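Local coordinates for cell surface protein (Faecalibacterium prausnitzii A2-165, PDB 4GT6) that is of unknown function but, as the leucine-rich repeat part of an extracellular bacterial protein, probably takes part in binding other proteins, at residues T76-S80 and N81-N85; T126-D129 and S130-H134; T194-T198 and N199-E203; A254-T258 and H259-S263; T323-D327 and D328-G332. All coordinates share one frame; numbering follows the deposited sequence. Where two conformers were deposited one is given.

Contact 1 (T76-S80 and N81-N85); sequences TEIGS and NAFYN
I78 packs against A82 and F83 through its methyl branch. CG2 lies 3.6 Å from CB of A82 and, a little further off, 4.1 Å from CE2 of F83, which it meets at the ring edge, near the ring plane. The first torsion of I78 (chi1 -64°) sets CG2 anti to the backbone N and hence over the turn that follows, and the I78 side chain crosses that of F83 at about a right angle. I71 and V69 of strand 68-71 close in on I78 and F83 respectively, and the F83 ring meets those of F59 and F110, both nearly parallel to it. This is the inner corner of one coil of a BspA-type leucine-rich repeat, where the short strand 77-78 ends and the chain bends away. The bend is a type II beta turn from G79 to A82, closed by a weak hydrogen bond of 3.4 Å from A82 N to G79 O. N81 takes the third place of that turn with a positive phi of 52°, then opens a type I turn that is held by another weak bond, Y84 N to N81 O at 3.3 Å. Polar links run to adjacent coils: the amide nitrogen ND2 of N81 is hydrogen-bonded to OE1 of Q108, while the backbone N of S80 is hydrogen-bonded to OD1 of D56.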
# COMPACT_ATOMS: atom_id res chain seq x y z
N THR A 76 -18.63 13.17 15.77
CA THR A 76 -17.87 12.02 16.28
C THR A 76 -17.60 10.99 15.15
O THR A 76 -16.87 10.02 15.36
CB THR A 76 -18.62 11.36 17.45
OG1 THR A 76 -19.87 10.84 16.98
CG2 THR A 76 -18.84 12.33 18.64
N GLU A 77 -18.24 11.18 13.99
CA GLU A 77 -18.08 10.24 12.88
C GLU A 77 -18.08 10.94 11.55
O GLU A 77 -18.91 11.82 11.31
CB GLU A 77 -19.24 9.20 12.90
CG GLU A 77 -19.07 8.11 11.85
CD GLU A 77 -19.99 6.91 11.96
OE1 GLU A 77 -20.69 6.75 12.99
OE2 GLU A 77 -20.00 6.10 11.00
N ILE A 78 -17.19 10.49 10.66
CA ILE A 78 -17.11 10.95 9.27
C ILE A 78 -17.47 9.72 8.44
O ILE A 78 -16.81 8.67 8.56
CB ILE A 78 -15.75 11.59 8.89
CG1 ILE A 78 -15.52 12.88 9.71
CG2 ILE A 78 -15.76 11.94 7.36
CD1 ILE A 78 -14.10 13.42 9.65
N GLY A 79 -18.52 9.85 7.65
CA GLY A 79 -19.02 8.75 6.84
C GLY A 79 -18.10 8.32 5.71
O GLY A 79 -17.13 9.02 5.39
N SER A 80 -18.43 7.17 5.10
CA SER A 80 -17.62 6.67 3.99
C SER A 80 -17.71 7.63 2.80
O SER A 80 -18.76 8.24 2.56
CB SER A 80 -18.07 5.27 3.59
OG SER A 80 -19.41 5.27 3.12
N ASN A 81 -16.58 7.78 2.09
CA ASN A 81 -16.47 8.63 0.89
C ASN A 81 -17.00 10.06 1.13
O ASN A 81 -17.39 10.72 0.16
CB ASN A 81 -17.27 7.97 -0.28
CG ASN A 81 -16.70 6.62 -0.70
OD1 ASN A 81 -16.87 5.60 -0.02
ND2 ASN A 81 -15.94 6.61 -1.79
N ALA A 82 -16.96 10.55 2.40
CA ALA A 82 -17.53 11.89 2.71
C ALA A 82 -16.86 13.01 1.92
O ALA A 82 -17.53 13.98 1.58
CB ALA A 82 -17.42 12.18 4.20
N PHE A 83 -15.55 12.91 1.65
CA PHE A 83 -14.82 13.96 0.92
C PHE A 83 -14.06 13.32 -0.23
O PHE A 83 -13.02 13.82 -0.66
CB PHE A 83 -13.87 14.74 1.88
CG PHE A 83 -14.63 15.45 2.97
CD1 PHE A 83 -15.16 16.72 2.76
CD2 PHE A 83 -14.83 14.83 4.21
CE1 PHE A 83 -15.91 17.35 3.76
CE2 PHE A 83 -15.57 15.48 5.22
CZ PHE A 83 -16.12 16.72 4.98
N TYR A 84 -14.58 12.22 -0.75
CA TYR A 84 -13.96 11.51 -1.85
C TYR A 84 -13.79 12.44 -3.07
O TYR A 84 -14.74 13.13 -3.48
CB TYR A 84 -14.87 10.32 -2.23
CG TYR A 84 -14.38 9.48 -3.39
CD1 TYR A 84 -13.55 8.39 -3.17
CD2 TYR A 84 -14.83 9.72 -4.69
CE1 TYR A 84 -13.16 7.55 -4.22
CE2 TYR A 84 -14.43 8.91 -5.75
CZ TYR A 84 -13.62 7.81 -5.50
OH TYR A 84 -13.26 6.97 -6.52
N ASN A 85 -12.58 12.46 -3.62
CA ASN A 85 -12.23 13.21 -4.82
C ASN A 85 -12.42 14.74 -4.68
O ASN A 85 -12.84 15.40 -5.64
CB ASN A 85 -13.04 12.69 -6.03
CG ASN A 85 -12.31 12.78 -7.32
OD1 ASN A 85 -11.10 12.48 -7.39
ND2 ASN A 85 -13.02 13.20 -8.37

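Contact 2 (T126-D129 and S130-H134); sequences TEID and SEAFH
From D129 to A132 the backbone makes a type II beta turn, its closing bond from A132 N to D129 O weak at 3.4 Å, and a type I turn from E131 to H134 follows directly. The double turn leads out of strand 127-128 in a leucine-rich repeat of the BspA type, and E131, shared by both turns, has the positive phi of the third type II position. On the inner side, CG2 of I128 sits 3.5 Å from CB of A132 and reaches F133 at CE2, 4.2 Å away. That methyl stands anti to the backbone N (the other branch, CG1, has chi1 -45°), which points it at the turn. I105 of strand 104-105 touches both I128 and A132, M155 also touches I128, and the F133 ring meets the nearly parallel ring of F110. On the outer side the D129 carboxylate folds back over its own peptide: S130 N donates to D129 OD1 at 2.9 Å, on the anti side and tilted out of the carboxylate plane. S130 OG turns instead to D153, and E131 OE1 is taken by NE2 of Q108. H134 was modelled in two conformers, so its link to E131 may be only part-time; in the one described, ND1 of H134 donates to OE2 of E131 at 3.0 Å, with the acceptor close to the imidazole plane.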
# COMPACT_ATOMS: atom_id res chain seq x y z
N THR A 126 -10.54 6.28 16.93
CA THR A 126 -10.35 4.92 17.42
C THR A 126 -10.54 3.95 16.26
O THR A 126 -10.15 2.80 16.37
CB THR A 126 -11.25 4.58 18.60
OG1 THR A 126 -12.61 4.72 18.21
CG2 THR A 126 -10.92 5.37 19.87
N GLU A 127 -11.20 4.40 15.16
CA GLU A 127 -11.45 3.53 14.00
C GLU A 127 -11.30 4.29 12.72
O GLU A 127 -11.88 5.36 12.58
CB GLU A 127 -12.89 2.93 14.02
CG GLU A 127 -13.24 2.05 15.20
CD GLU A 127 -14.69 1.60 15.14
OE1 GLU A 127 -14.98 0.65 14.38
OE2 GLU A 127 -15.54 2.26 15.78
N ILE A 128 -10.51 3.76 11.81
CA ILE A 128 -10.31 4.34 10.47
C ILE A 128 -10.46 3.19 9.49
O ILE A 128 -9.70 2.20 9.58
CB ILE A 128 -8.97 5.09 10.28
CG1 ILE A 128 -8.60 6.02 11.45
CG2 ILE A 128 -9.02 5.85 8.97
CD1 ILE A 128 -7.07 6.50 11.43
N ASP A 129 -11.41 3.30 8.55
CA ASP A 129 -11.68 2.19 7.64
C ASP A 129 -10.85 2.27 6.36
O ASP A 129 -10.10 3.22 6.15
CB ASP A 129 -13.18 2.09 7.33
CG ASP A 129 -13.73 0.66 7.22
OD1 ASP A 129 -12.92 -0.30 6.94
OD2 ASP A 129 -14.97 0.50 7.35
N SER A 130 -10.96 1.24 5.53
CA SER A 130 -10.18 1.03 4.30
C SER A 130 -10.03 2.26 3.43
O SER A 130 -11.03 2.97 3.20
CB SER A 130 -10.83 -0.05 3.44
OG SER A 130 -11.04 -1.19 4.26
N GLU A 131 -8.79 2.49 2.95
CA GLU A 131 -8.43 3.52 1.96
C GLU A 131 -8.89 4.94 2.34
O GLU A 131 -9.11 5.75 1.44
CB GLU A 131 -9.12 3.15 0.64
CG GLU A 131 -8.67 1.81 0.06
CD GLU A 131 -9.46 1.46 -1.19
OE1 GLU A 131 -10.68 1.19 -1.08
OE2 GLU A 131 -8.87 1.56 -2.28
N ALA A 132 -8.99 5.25 3.64
CA ALA A 132 -9.47 6.56 4.07
C ALA A 132 -8.57 7.68 3.59
O ALA A 132 -9.08 8.77 3.35
CB ALA A 132 -9.58 6.60 5.59
N PHE A 133 -7.25 7.43 3.37
CA PHE A 133 -6.37 8.50 2.92
C PHE A 133 -5.63 8.09 1.65
O PHE A 133 -4.53 8.57 1.40
CB PHE A 133 -5.38 8.91 4.04
CG PHE A 133 -6.13 9.52 5.22
CD1 PHE A 133 -6.59 10.84 5.16
CD2 PHE A 133 -6.43 8.76 6.34
CE1 PHE A 133 -7.30 11.39 6.23
CE2 PHE A 133 -7.16 9.30 7.41
CZ PHE A 133 -7.63 10.61 7.32
N HIS A 134 -6.22 7.17 0.89
CA HIS A 134 -5.64 6.67 -0.36
C HIS A 134 -5.43 7.85 -1.34
O HIS A 134 -6.36 8.62 -1.57
CB HIS A 134 -6.57 5.58 -0.94
CG HIS A 134 -6.09 4.84 -2.15
ND1 HIS A 134 -6.77 3.72 -2.62
CD2 HIS A 134 -5.04 5.07 -2.97
CE1 HIS A 134 -6.11 3.32 -3.69
NE2 HIS A 134 -5.07 4.10 -3.95

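Contact 3 (T194-T198 and N199-E203); sequences TRIGT and NAFSE. With EDO (1,2-ethanediol), chain F; EDO (1,2-ethanediol), chain G; EDO (1,2-ethanediol), chain L.
The F201 ring offers its CE2 corner to I196, whose CG2 lies 4.1 Å away, the two side chains crossing at about a right angle; the ring also meets that of F179, nearly parallel to it, and touches I187 and I189 of strand 186-189. The same I196 methyl rests on CB of A200 at 3.5 Å. The other flat group, the N199 amide, uses both ends: OD1 takes ND1 of H259, and ND2 points almost straight (173°) at a hydroxyl of a 1,2-ethanediol. These pieces line a type II turn, G197 to A200, of the leucine-rich repeat coil, closed by A200 N to G197 O at 3.2 Å. A second diol spans the outer side, its O2 giving to I196 O at 2.7 Å and its O1 accepting from N199 N at 2.9 Å. A third donates through O2 to OE2 of E203, 2.6 Å away. Since that carboxylate oxygen also takes a weak bond from Y158, replacing E203 with an alanine would probably leave both hydroxyls without this acceptor. Three diols, probably from the crystallisation liquor, thus sit at backbone and side-chain polar groups outside the apolar core, a surface that small hydroxyl compounds can reach.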
# COMPACT_ATOMS: atom_id res chain seq x y z
N THR A 194 0.49 -8.67 14.69
CA THR A 194 0.49 -10.12 14.41
C THR A 194 0.12 -10.41 12.96
O THR A 194 0.14 -11.58 12.55
CB THR A 194 -0.43 -10.89 15.37
OG1 THR A 194 -1.76 -10.38 15.22
CG2 THR A 194 0.06 -10.84 16.83
N ARG A 195 -0.20 -9.35 12.19
CA ARG A 195 -0.51 -9.51 10.77
C ARG A 195 -0.04 -8.30 9.99
O ARG A 195 -0.33 -7.15 10.35
CB ARG A 195 -2.02 -9.73 10.53
CG ARG A 195 -2.42 -9.73 9.04
CD ARG A 195 -3.82 -10.26 8.80
NE ARG A 195 -4.84 -9.33 9.30
CZ ARG A 195 -5.52 -9.49 10.43
NH1 ARG A 195 -5.31 -10.55 11.20
NH2 ARG A 195 -6.41 -8.58 10.81
N ILE A 196 0.68 -8.55 8.90
CA ILE A 196 1.06 -7.51 7.94
C ILE A 196 0.60 -8.06 6.59
O ILE A 196 1.10 -9.10 6.16
CB ILE A 196 2.56 -7.09 7.94
CG1 ILE A 196 3.00 -6.58 9.33
CG2 ILE A 196 2.79 -6.02 6.84
CD1 ILE A 196 4.46 -6.01 9.42
N GLY A 197 -0.36 -7.40 5.98
CA GLY A 197 -0.95 -7.86 4.73
C GLY A 197 -0.02 -7.72 3.55
O GLY A 197 0.95 -6.95 3.60
N THR A 198 -0.33 -8.43 2.47
CA THR A 198 0.43 -8.42 1.22
C THR A 198 0.65 -6.99 0.73
O THR A 198 -0.34 -6.24 0.70
CB THR A 198 -0.35 -9.23 0.16
OG1 THR A 198 -0.78 -10.48 0.70
CG2 THR A 198 0.44 -9.48 -1.08
N ASN A 199 1.88 -6.62 0.31
CA ASN A 199 2.22 -5.33 -0.28
C ASN A 199 1.99 -4.12 0.64
O ASN A 199 2.00 -2.99 0.14
CB ASN A 199 1.44 -5.14 -1.60
CG ASN A 199 1.93 -6.04 -2.70
OD1 ASN A 199 3.13 -6.25 -2.84
ND2 ASN A 199 1.01 -6.64 -3.46
N ALA A 200 1.90 -4.33 1.96
CA ALA A 200 1.76 -3.21 2.92
C ALA A 200 2.87 -2.19 2.73
O ALA A 200 2.64 -1.00 2.89
CB ALA A 200 1.81 -3.75 4.36
N PHE A 201 4.10 -2.66 2.35
CA PHE A 201 5.24 -1.77 2.16
C PHE A 201 5.82 -1.87 0.73
O PHE A 201 6.97 -1.49 0.50
CB PHE A 201 6.32 -2.05 3.23
CG PHE A 201 5.80 -1.75 4.62
CD1 PHE A 201 5.59 -0.43 5.04
CD2 PHE A 201 5.46 -2.78 5.48
CE1 PHE A 201 5.09 -0.16 6.32
CE2 PHE A 201 4.95 -2.51 6.77
CZ PHE A 201 4.79 -1.20 7.18
N SER A 202 4.99 -2.27 -0.24
CA SER A 202 5.47 -2.32 -1.63
C SER A 202 5.67 -0.88 -2.15
O SER A 202 5.07 0.07 -1.62
CB SER A 202 4.50 -3.08 -2.52
OG SER A 202 3.26 -2.37 -2.63
N GLU A 203 6.61 -0.70 -3.10
CA GLU A 203 6.91 0.61 -3.70
C GLU A 203 7.28 1.70 -2.65
O GLU A 203 6.96 2.87 -2.83
CB GLU A 203 5.71 1.09 -4.57
CG GLU A 203 5.42 0.17 -5.75
CD GLU A 203 4.23 0.67 -6.55
OE1 GLU A 203 4.38 1.71 -7.23
OE2 GLU A 203 3.14 0.09 -6.44
C1 EDO F . 3.94 -8.04 3.13
O1 EDO F . 4.05 -8.02 1.68
C2 EDO F . 3.25 -9.36 3.59
O2 EDO F . 3.46 -9.69 4.97
C1 EDO G . 1.88 -3.44 -7.09
O1 EDO G . 0.76 -4.01 -6.44
C2 EDO G . 2.96 -3.15 -6.02
O2 EDO G . 2.52 -2.14 -5.15
C1 EDO L . 0.30 -9.07 -5.86
O1 EDO L . 1.62 -8.61 -5.61
C2 EDO L . 0.09 -10.54 -5.45
O2 EDO L . -0.02 -10.62 -4.05

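Contact 4 (A254-T258 and H259-S263). With EDO (1,2-ethanediol), chain L; EDO (1,2-ethanediol), chain B.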
# COMPACT_ATOMS: atom_id res chain seq x y z
N ALA A 254 11.90 -19.16 3.90
CA ALA A 254 11.21 -20.10 3.00
C ALA A 254 10.61 -19.41 1.79
O ALA A 254 10.29 -20.07 0.79
CB ALA A 254 10.10 -20.81 3.77
N ARG A 255 10.44 -18.09 1.86
CA ARG A 255 9.76 -17.35 0.80
C ARG A 255 10.27 -15.92 0.72
O ARG A 255 10.52 -15.29 1.75
CB ARG A 255 8.23 -17.35 1.10
CG ARG A 255 7.40 -16.36 0.23
CD ARG A 255 5.96 -16.78 0.05
NE ARG A 255 5.19 -15.80 -0.73
CZ ARG A 255 4.92 -15.91 -2.03
NH1 ARG A 255 5.37 -16.93 -2.74
NH2 ARG A 255 4.18 -14.98 -2.64
N ILE A 256 10.38 -15.40 -0.51
CA ILE A 256 10.63 -13.99 -0.77
C ILE A 256 9.25 -13.48 -1.18
O ILE A 256 8.75 -13.89 -2.23
CB ILE A 256 11.72 -13.70 -1.84
CG1 ILE A 256 13.07 -14.32 -1.46
CG2 ILE A 256 11.85 -12.18 -2.04
CD1 ILE A 256 14.00 -14.53 -2.70
N GLU A 257 8.61 -12.66 -0.32
CA GLU A 257 7.25 -12.22 -0.57
C GLU A 257 7.20 -11.19 -1.74
O GLU A 257 8.23 -10.67 -2.19
CB GLU A 257 6.61 -11.70 0.74
CG GLU A 257 5.09 -11.58 0.73
CD GLU A 257 4.35 -12.77 0.13
OE1 GLU A 257 4.26 -13.81 0.82
OE2 GLU A 257 3.98 -12.70 -1.07
N THR A 258 6.00 -10.99 -2.29
CA THR A 258 5.77 -10.10 -3.43
C THR A 258 6.36 -8.71 -3.14
O THR A 258 6.21 -8.18 -2.04
CB THR A 258 4.28 -10.06 -3.81
OG1 THR A 258 4.10 -9.22 -4.96
CG2 THR A 258 3.38 -9.56 -2.68
N HIS A 259 7.09 -8.15 -4.14
CA HIS A 259 7.72 -6.82 -4.09
C HIS A 259 8.66 -6.62 -2.87
O HIS A 259 8.91 -5.48 -2.49
CB HIS A 259 6.62 -5.73 -4.14
CG HIS A 259 5.78 -5.82 -5.39
ND1 HIS A 259 4.46 -6.25 -5.35
CD2 HIS A 259 6.12 -5.59 -6.68
CE1 HIS A 259 4.04 -6.27 -6.61
NE2 HIS A 259 5.00 -5.85 -7.44
N ALA A 260 9.22 -7.72 -2.29
CA ALA A 260 10.06 -7.58 -1.08
C ALA A 260 11.32 -6.76 -1.36
O ALA A 260 11.82 -6.08 -0.46
CB ALA A 260 10.44 -8.96 -0.52
N PHE A 261 11.84 -6.82 -2.60
CA PHE A 261 13.06 -6.09 -2.99
C PHE A 261 12.77 -5.12 -4.12
O PHE A 261 13.68 -4.75 -4.85
CB PHE A 261 14.16 -7.06 -3.45
CG PHE A 261 14.81 -7.93 -2.41
CD1 PHE A 261 14.25 -9.15 -2.04
CD2 PHE A 261 16.05 -7.59 -1.86
CE1 PHE A 261 14.87 -9.99 -1.11
CE2 PHE A 261 16.67 -8.41 -0.91
CZ PHE A 261 16.08 -9.61 -0.55
N ASP A 262 11.52 -4.66 -4.27
CA ASP A 262 11.26 -3.76 -5.38
C ASP A 262 12.00 -2.43 -5.20
O ASP A 262 12.24 -1.98 -4.07
CB ASP A 262 9.74 -3.56 -5.64
CG ASP A 262 8.91 -2.78 -4.61
OD1 ASP A 262 9.46 -2.40 -3.56
OD2 ASP A 262 7.72 -2.56 -4.86
N SER A 263 12.45 -1.86 -6.33
CA SER A 263 13.09 -0.54 -6.44
C SER A 263 14.33 -0.35 -5.54
O SER A 263 14.55 0.77 -5.05
CB SER A 263 12.07 0.57 -6.17
OG SER A 263 11.07 0.54 -7.18
C1 EDO L . 0.30 -9.07 -5.86
O1 EDO L . 1.62 -8.61 -5.61
C2 EDO L . 0.09 -10.54 -5.45
O2 EDO L . -0.02 -10.62 -4.05
C1 EDO B . 2.67 -14.83 -6.21
O1 EDO B . 3.07 -13.70 -5.43
C2 EDO B . 3.82 -15.85 -6.38
O2 EDO B . 3.83 -16.79 -5.31
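A strand end and the turn after it form the corner of a leucine-rich repeat coil, in which I256, the last residue of strand 253-256, packs on A260 and F261. Its CG2 lies 3.8 Å from CB of A260 and equally far from CE1 of F261, approaching that ring at the edge and in its plane. A type II turn from E257 to A260 brings them together, closed by A260 N to E257 O at 3.1 Å with the donor above the carbonyl plane. Outside the coil, R255 grips the E257 carboxylate side-on. NE donates to OE1 at 2.7 Å in a nearly straight bond, and NH2 to OE2 at 2.8 Å. With CG anti to the backbone N (chi1 168°) and the chain extended to NE, the guanidinium reaches past I256 to this carboxylate. E257 OE2 accepts a second bond, from T258 N, which arrives on the same face of the carboxylate plane as R255 NH2. A leucine in place of R255 would probably leave the E257 carboxylate without its charged mate, held by T258 N but freer to turn. At the turn's tip T258 has two conformers; in the one described, OG1 of T258 accepts from O1 of a bound ethanediol at 2.6 Å, perhaps only part of the time. Strand 253-256 runs parallel to its neighbours 233-237 and 278-279; L235 of the former touches A260 and F261, the F261 ring stacks with those of Y238 and F284, and D262 forms a salt bridge with R237.

Contact 5 (T323-D327 and D328-G332); sequences TQILD and DAFAG
I325 carries the inner side of this contact against A329 and F330, at the corner of a BspA-type leucine-rich repeat coil just after the short strand 324-325, whose pairing is weak. At CB the side chain forks. The CG2 branch meets CB of A329 at 3.5 Å and, more distantly, CE2 of F330 at 4.3 Å, at the edge of the ring. The other branch starts beside the backbone N (chi1 -63°) and runs on extended through CG1, so that CD1 of I325 ends 5.1 Å from CE2 of F330, beyond touching distance. F330 in turn lies against L302 of strand 301-302, and its ring meets those of F307 and F353. The bend is a type II turn from L326 to A329, closed by A329 N to L326 O at 3.2 Å; a type I turn follows, with A331 N bonded to D328 O. On the outer side one hydroxyl ties two residues to another coil: OG of S351 is hydrogen-bonded to OD1 of D327 and also to the backbone N of D328. The like-charged OD1 atoms of D327 and D328 stand 5.4 Å apart, not in contact.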
# COMPACT_ATOMS: atom_id res chain seq x y z
N THR A 323 9.90 -24.46 -13.96
CA THR A 323 9.00 -25.02 -14.99
C THR A 323 8.31 -23.91 -15.79
O THR A 323 7.77 -24.17 -16.87
CB THR A 323 7.97 -25.95 -14.36
OG1 THR A 323 7.13 -25.17 -13.50
CG2 THR A 323 8.62 -27.10 -13.60
N GLN A 324 8.28 -22.70 -15.24
CA GLN A 324 7.65 -21.59 -15.95
C GLN A 324 8.25 -20.26 -15.53
O GLN A 324 8.66 -20.08 -14.38
CB GLN A 324 6.11 -21.58 -15.76
CG GLN A 324 5.65 -21.54 -14.31
CD GLN A 324 4.15 -21.57 -14.15
OE1 GLN A 324 3.38 -21.89 -15.07
NE2 GLN A 324 3.69 -21.25 -12.96
N ILE A 325 8.31 -19.35 -16.50
CA ILE A 325 8.79 -17.97 -16.40
C ILE A 325 7.56 -17.15 -16.75
O ILE A 325 7.12 -17.20 -17.90
CB ILE A 325 10.00 -17.76 -17.36
CG1 ILE A 325 11.20 -18.66 -16.98
CG2 ILE A 325 10.40 -16.28 -17.45
CD1 ILE A 325 12.40 -18.64 -18.02
N LEU A 326 6.95 -16.48 -15.77
CA LEU A 326 5.66 -15.82 -16.01
C LEU A 326 5.77 -14.46 -16.72
O LEU A 326 6.85 -14.00 -17.07
CB LEU A 326 4.86 -15.71 -14.69
CG LEU A 326 4.50 -17.04 -13.98
CD1 LEU A 326 3.53 -16.78 -12.81
CD2 LEU A 326 3.86 -18.04 -14.95
N ASP A 327 4.60 -13.85 -16.98
CA ASP A 327 4.50 -12.59 -17.73
C ASP A 327 5.43 -11.50 -17.20
O ASP A 327 5.57 -11.34 -15.99
CB ASP A 327 3.06 -12.07 -17.71
CG ASP A 327 2.18 -12.73 -18.76
OD1 ASP A 327 2.39 -12.47 -19.97
OD2 ASP A 327 1.26 -13.46 -18.38
N ASP A 328 6.12 -10.79 -18.11
CA ASP A 328 7.00 -9.67 -17.80
C ASP A 328 8.16 -10.02 -16.83
O ASP A 328 8.75 -9.10 -16.28
CB ASP A 328 6.17 -8.52 -17.18
CG ASP A 328 5.20 -7.84 -18.13
OD1 ASP A 328 5.37 -7.98 -19.36
OD2 ASP A 328 4.31 -7.11 -17.63
N ALA A 329 8.52 -11.31 -16.66
CA ALA A 329 9.59 -11.71 -15.73
C ALA A 329 10.90 -10.92 -15.96
O ALA A 329 11.57 -10.58 -14.99
CB ALA A 329 9.87 -13.19 -15.82
N PHE A 330 11.26 -10.62 -17.22
CA PHE A 330 12.47 -9.84 -17.54
C PHE A 330 12.12 -8.63 -18.41
O PHE A 330 12.98 -8.15 -19.15
CB PHE A 330 13.52 -10.72 -18.24
CG PHE A 330 14.06 -11.80 -17.34
CD1 PHE A 330 15.14 -11.56 -16.51
CD2 PHE A 330 13.43 -13.05 -17.28
CE1 PHE A 330 15.65 -12.56 -15.68
CE2 PHE A 330 13.93 -14.05 -16.44
CZ PHE A 330 15.04 -13.81 -15.66
N ALA A 331 10.87 -8.14 -18.34
CA ALA A 331 10.44 -7.01 -19.19
C ALA A 331 11.25 -5.75 -18.89
O ALA A 331 11.36 -5.34 -17.74
CB ALA A 331 8.96 -6.73 -19.00
N GLY A 332 11.82 -5.16 -19.94
CA GLY A 332 12.61 -3.94 -19.82
C GLY A 332 14.03 -4.14 -19.34
O GLY A 332 14.71 -3.15 -19.01

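The five contacts are equivalent corners of coils spaced along a curved leucine-rich repeat solenoid, numbered in chain order. Contacts 1 and 2, with centres about 10 Å apart, reach one sheet, strand 104-105 lying between strands 77-78 and 127-128. Contact 3 belongs to the parallel sheet ending in strand 195-196, its centre about 16 Å from that of contact 2. Contacts 3 and 4 touch: E203 N lies 2.8 Å from D262 OD2, and one ethanediol bonds to both. Contacts 4 and 5, centres about 16 Å apart, both lie in the second BspA-type repeat region. The centres of contacts 1 and 5 lie about 41 Å apart, on opposite sides of the chain's centre, so one motif recurs over a long span.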